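Local atomic coordinates of glucosamine-6-phosphate deaminase (Bacillus subtilis, PDB entry 2BKX), a protein that is an enzyme of the glucosamine-6-phosphate isomerase/6-phosphogluconolactonase family, with a Rossmann-like alpha/beta fold that holds fructose-6-phosphate in this model. Residues A[47-50]-A[51-54]; A[117-120]-A[121-124]. All coordinates share one frame; numbering follows the deposited sequence.

Both contacts illustrate how a surface helix of an alpha/beta protein finishes. Interaction 1, residues 47-54, is the last part of helix 41-53, within the beta-alpha-beta unit formed by strand 31-34, that helix and strand 62-69. Interaction 2, residues 117-124, follows later in the chain and covers the end of helix 109-122, ahead of strand 128-131. Their centres lie 29 Å apart and their nearest atoms about 17 Å, so they do not touch. Strands 31-34, 62-69 and 128-131, however, belong to one mixed sheet, which ties the two helix ends into the same fold. Both lie outside the ligand pocket, the side chains of Leu47 and Val120 about 14 and 13 Å from fructose-6-phosphate.

Interaction 1 of 2, residues A[47-50]-A[51-54]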
loop_
_atom_site.group_PDB
_atom_site.type_symbol
_atom_site.label_atom_id
_atom_site.label_comp_id
_atom_site.label_asym_id
_atom_site.label_seq_id
_atom_site.Cartn_x
_atom_site.Cartn_y
_atom_site.Cartn_z
ATOM N N LEU A 47 6.677 -13.623 -2.344
ATOM C CA LEU A 47 8.039 -13.055 -2.204
ATOM C C LEU A 47 8.942 -13.848 -1.302
ATOM O O LEU A 47 10.111 -14.084 -1.633
ATOM C CB LEU A 47 8.014 -11.610 -1.665
ATOM C CG LEU A 47 7.695 -10.638 -2.760
ATOM C CD1 LEU A 47 7.336 -9.303 -2.173
ATOM C CD2 LEU A 47 8.885 -10.475 -3.777
ATOM N N ILE A 48 8.394 -14.284 -0.177
ATOM C CA ILE A 48 9.121 -15.127 0.752
ATOM C C ILE A 48 9.442 -16.465 0.091
ATOM O O ILE A 48 10.540 -16.985 0.254
ATOM C CB ILE A 48 8.356 -15.302 2.071
ATOM C CG1 ILE A 48 8.273 -13.964 2.790
ATOM C CG2 ILE A 48 9.038 -16.343 2.963
ATOM C CD1 ILE A 48 7.209 -13.982 3.865
ATOM N N ARG A 49 8.515 -17.019 -0.670
ATOM C CA ARG A 49 8.811 -18.242 -1.384
ATOM C C ARG A 49 9.977 -18.060 -2.327
ATOM O O ARG A 49 10.830 -18.947 -2.401
ATOM C CB ARG A 49 7.573 -18.650 -2.145
ATOM C CG ARG A 49 6.681 -19.537 -1.351
ATOM C CD ARG A 49 7.105 -21.011 -1.512
ATOM N NE ARG A 49 6.085 -21.875 -0.951
ATOM C CZ ARG A 49 6.038 -22.279 0.312
ATOM N NH1 ARG A 49 6.984 -21.926 1.184
ATOM N NH2 ARG A 49 5.034 -23.047 0.708
ATOM N N LEU A 50 9.996 -16.962 -3.084
ATOM C CA LEU A 50 11.078 -16.709 -4.047
ATOM C C LEU A 50 12.429 -16.577 -3.340
ATOM O O LEU A 50 13.492 -16.910 -3.886
ATOM C CB LEU A 50 10.788 -15.467 -4.886
ATOM C CG LEU A 50 9.588 -15.523 -5.812
ATOM C CD1 LEU A 50 9.465 -14.209 -6.536
ATOM C CD2 LEU A 50 9.652 -16.709 -6.752
ATOM N N HIS A 51 12.383 -16.110 -2.104
ATOM C CA HIS A 51 13.579 -16.062 -1.251
ATOM C C HIS A 51 14.208 -17.459 -1.163
ATOM O O HIS A 51 15.456 -17.599 -1.197
ATOM C CB HIS A 51 13.138 -15.511 0.142
ATOM C CG HIS A 51 14.249 -15.222 1.107
ATOM N ND1 HIS A 51 15.382 -14.509 0.776
ATOM C CD2 HIS A 51 14.353 -15.503 2.429
ATOM C CE1 HIS A 51 16.137 -14.383 1.855
ATOM N NE2 HIS A 51 15.541 -14.984 2.862
ATOM N N GLN A 52 13.365 -18.490 -1.084
ATOM C CA GLN A 52 13.794 -19.889 -1.111
ATOM C C GLN A 52 14.041 -20.449 -2.509
ATOM O O GLN A 52 15.135 -20.956 -2.811
ATOM C CB GLN A 52 12.733 -20.802 -0.448
ATOM C CG GLN A 52 12.220 -20.374 0.919
ATOM C CD GLN A 52 10.702 -20.705 1.209
ATOM O OE1 GLN A 52 10.072 -20.015 2.010
ATOM N NE2 GLN A 52 10.140 -21.754 0.555
ATOM N N THR A 53 13.029 -20.414 -3.364
ATOM C CA THR A 53 13.080 -21.127 -4.621
ATOM C C THR A 53 14.059 -20.476 -5.604
ATOM O O THR A 53 14.549 -21.172 -6.498
ATOM C CB THR A 53 11.724 -21.231 -5.267
ATOM O OG1 THR A 53 11.225 -19.925 -5.440
ATOM C CG2 THR A 53 10.747 -22.036 -4.405
ATOM N N GLU A 54 14.331 -19.168 -5.448
ATOM C CA GLU A 54 15.217 -18.437 -6.358
ATOM C C GLU A 54 16.357 -17.754 -5.664
ATOM O O GLU A 54 17.128 -16.995 -6.289
ATOM C CB GLU A 54 14.424 -17.403 -7.206
ATOM C CG GLU A 54 13.383 -18.036 -8.042
ATOM C CD GLU A 54 12.657 -17.085 -8.938
ATOM O OE1 GLU A 54 12.849 -15.835 -8.828
ATOM O OE2 GLU A 54 11.834 -17.581 -9.712
#
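Leu50 and Glu54, one helical turn apart, lie side by side and point the same way. With CG of Glu54 anti to its carbonyl carbon (chi1 -60°) and the chain extended beyond, the carboxylate lies against one methyl of the leucine, Glu54 CD 3.7 Å from Leu50 CD2. The acid does not stop at this apolar neighbour: OE2 forms a salt bridge with Arg18 of helix 9-26, on which Leu50 also rests.

On the exposed side Gln52 bends at chi2 and passes Arg49 at a slant, its amide plane turned 62° from the guanidinium. His51 takes another course. Its CB is pressed against Ile48 O at 3.0 Å, while CG, anti to the backbone N (chi1 -173°), carries the ring off toward Phe58 and to the place where ND1 is hydrogen-bonded to Leu56 O.

Backbone bonds hold the turn beneath these side chains. His51 N donates to Leu47 O at 3.1 Å and Glu54 N to Leu50 O at 2.9 Å. The bond from Thr53 N to Arg49 O is short, 2.8 Å, and nearly straight; Thr53 OG1 lies 3.2 Å from Arg49 O as well. Gln52 N makes a long, weak bond to Ile48 O.

Glu54 is the first residue to leave helical angles, and the whole is the C-terminal turn of the helix in a beta-alpha-beta crossover.

Interaction 2 of 2, residues A[117-120]-A[121-124]; sequences EQLV and DSLG
Leu119 and Ser122 meet through a hydroxyl turned back onto the helix: Ser122 OG donates to Leu119 O at 2.9 Å, and chi1 of 82°, which sets OG between the backbone N and the carbonyl carbon, puts it there. Leu119 O accepts a second bond, from Leu123 N at 3.0 Å, so one carbonyl is gripped by a side chain and a main-chain amide together. Around it the packing is close. Leu123 CG lies 3.2 Å from Leu119 O, and the two leucines cross at a slant, Leu119 CD1 4.1 Å from Leu123 CG, with both side chains resting on Phe100 of strand 99-100.

Here the helix ends in a Schellman motif. Gly124 has the positive phi (92°) that marks such a turn, and its N bonds to Asp121 O at 3.0 Å. Leu123 N also makes a weak bond to Val120 O.

Elsewhere Asp121 N and Ser122 N keep regular bonds to Glu117 O and Gln118 O, but the side chains there are looser. Gln118 reaches outward without meeting the next turn, while Asp121 touches the turn before through CB alone, 3.6 Å from Gln118 O, and its carboxylate leads away. Glu117 stands apart from these two, firmly held by partners beyond the turn: OE2 pairs with Arg151 in a salt bridge, and OE1 is hydrogen-bonded to the hydroxyls of Thr152 and Thr186.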
loop_
_atom_site.group_PDB
_atom_site.type_symbol
_atom_site.label_atom_id
_atom_site.label_comp_id
_atom_site.label_asym_id
_atom_site.label_seq_id
_atom_site.Cartn_x
_atom_site.Cartn_y
_atom_site.Cartn_z
ATOM N N GLU A 117 7.815 12.415 5.487
ATOM C CA GLU A 117 7.875 12.891 4.110
ATOM C C GLU A 117 9.313 13.252 3.750
ATOM O O GLU A 117 9.794 12.969 2.659
ATOM C CB GLU A 117 6.954 14.082 3.909
ATOM C CG GLU A 117 6.855 14.580 2.468
ATOM C CD GLU A 117 6.068 13.678 1.545
ATOM O OE1 GLU A 117 5.045 13.079 1.971
ATOM O OE2 GLU A 117 6.425 13.582 0.354
ATOM N N GLN A 118 9.999 13.923 4.679
ATOM C CA GLN A 118 11.398 14.289 4.468
ATOM C C GLN A 118 12.288 13.058 4.273
ATOM O O GLN A 118 13.180 13.058 3.437
ATOM C CB GLN A 118 11.876 15.211 5.602
ATOM C CG GLN A 118 11.336 16.616 5.466
ATOM C CD GLN A 118 11.281 17.418 6.727
ATOM O OE1 GLN A 118 10.748 18.560 6.735
ATOM N NE2 GLN A 118 11.821 16.888 7.797
ATOM N N LEU A 119 11.987 11.995 5.023
ATOM C CA LEU A 119 12.732 10.756 4.871
ATOM C C LEU A 119 12.512 10.162 3.517
ATOM O O LEU A 119 13.448 9.762 2.864
ATOM C CB LEU A 119 12.318 9.803 5.965
ATOM C CG LEU A 119 12.873 8.383 5.901
ATOM C CD1 LEU A 119 14.391 8.364 5.929
ATOM C CD2 LEU A 119 12.271 7.644 7.070
ATOM N N VAL A 120 11.260 10.062 3.085
ATOM C CA VAL A 120 10.984 9.501 1.758
ATOM C C VAL A 120 11.740 10.287 0.688
ATOM O O VAL A 120 12.318 9.692 -0.208
ATOM C CB VAL A 120 9.452 9.474 1.469
ATOM C CG1 VAL A 120 9.150 8.956 0.046
ATOM C CG2 VAL A 120 8.761 8.602 2.492
ATOM N N ASP A 121 11.760 11.622 0.780
ATOM C CA ASP A 121 12.514 12.411 -0.195
ATOM C C ASP A 121 13.989 12.095 -0.162
ATOM O O ASP A 121 14.619 11.932 -1.206
ATOM C CB ASP A 121 12.308 13.900 0.033
ATOM C CG ASP A 121 13.034 14.759 -1.005
ATOM O OD1 ASP A 121 12.391 15.110 -1.994
ATOM O OD2 ASP A 121 14.229 15.069 -0.851
ATOM N N SER A 122 14.532 11.965 1.036
ATOM C CA SER A 122 15.961 11.721 1.173
ATOM C C SER A 122 16.391 10.360 0.627
ATOM O O SER A 122 17.549 10.152 0.235
ATOM C CB SER A 122 16.395 11.867 2.616
ATOM O OG SER A 122 16.133 10.680 3.345
ATOM N N LEU A 123 15.446 9.427 0.598
ATOM C CA LEU A 123 15.737 8.094 0.067
ATOM C C LEU A 123 15.814 8.072 -1.433
ATOM O O LEU A 123 16.222 7.067 -2.005
ATOM C CB LEU A 123 14.712 7.083 0.575
ATOM C CG LEU A 123 14.696 6.891 2.077
ATOM C CD1 LEU A 123 13.469 6.029 2.484
ATOM C CD2 LEU A 123 15.979 6.291 2.551
ATOM N N GLY A 124 15.419 9.160 -2.074
ATOM C CA GLY A 124 15.316 9.209 -3.510
ATOM C C GLY A 124 13.955 8.841 -4.046
ATOM O O GLY A 124 13.827 8.508 -5.203
#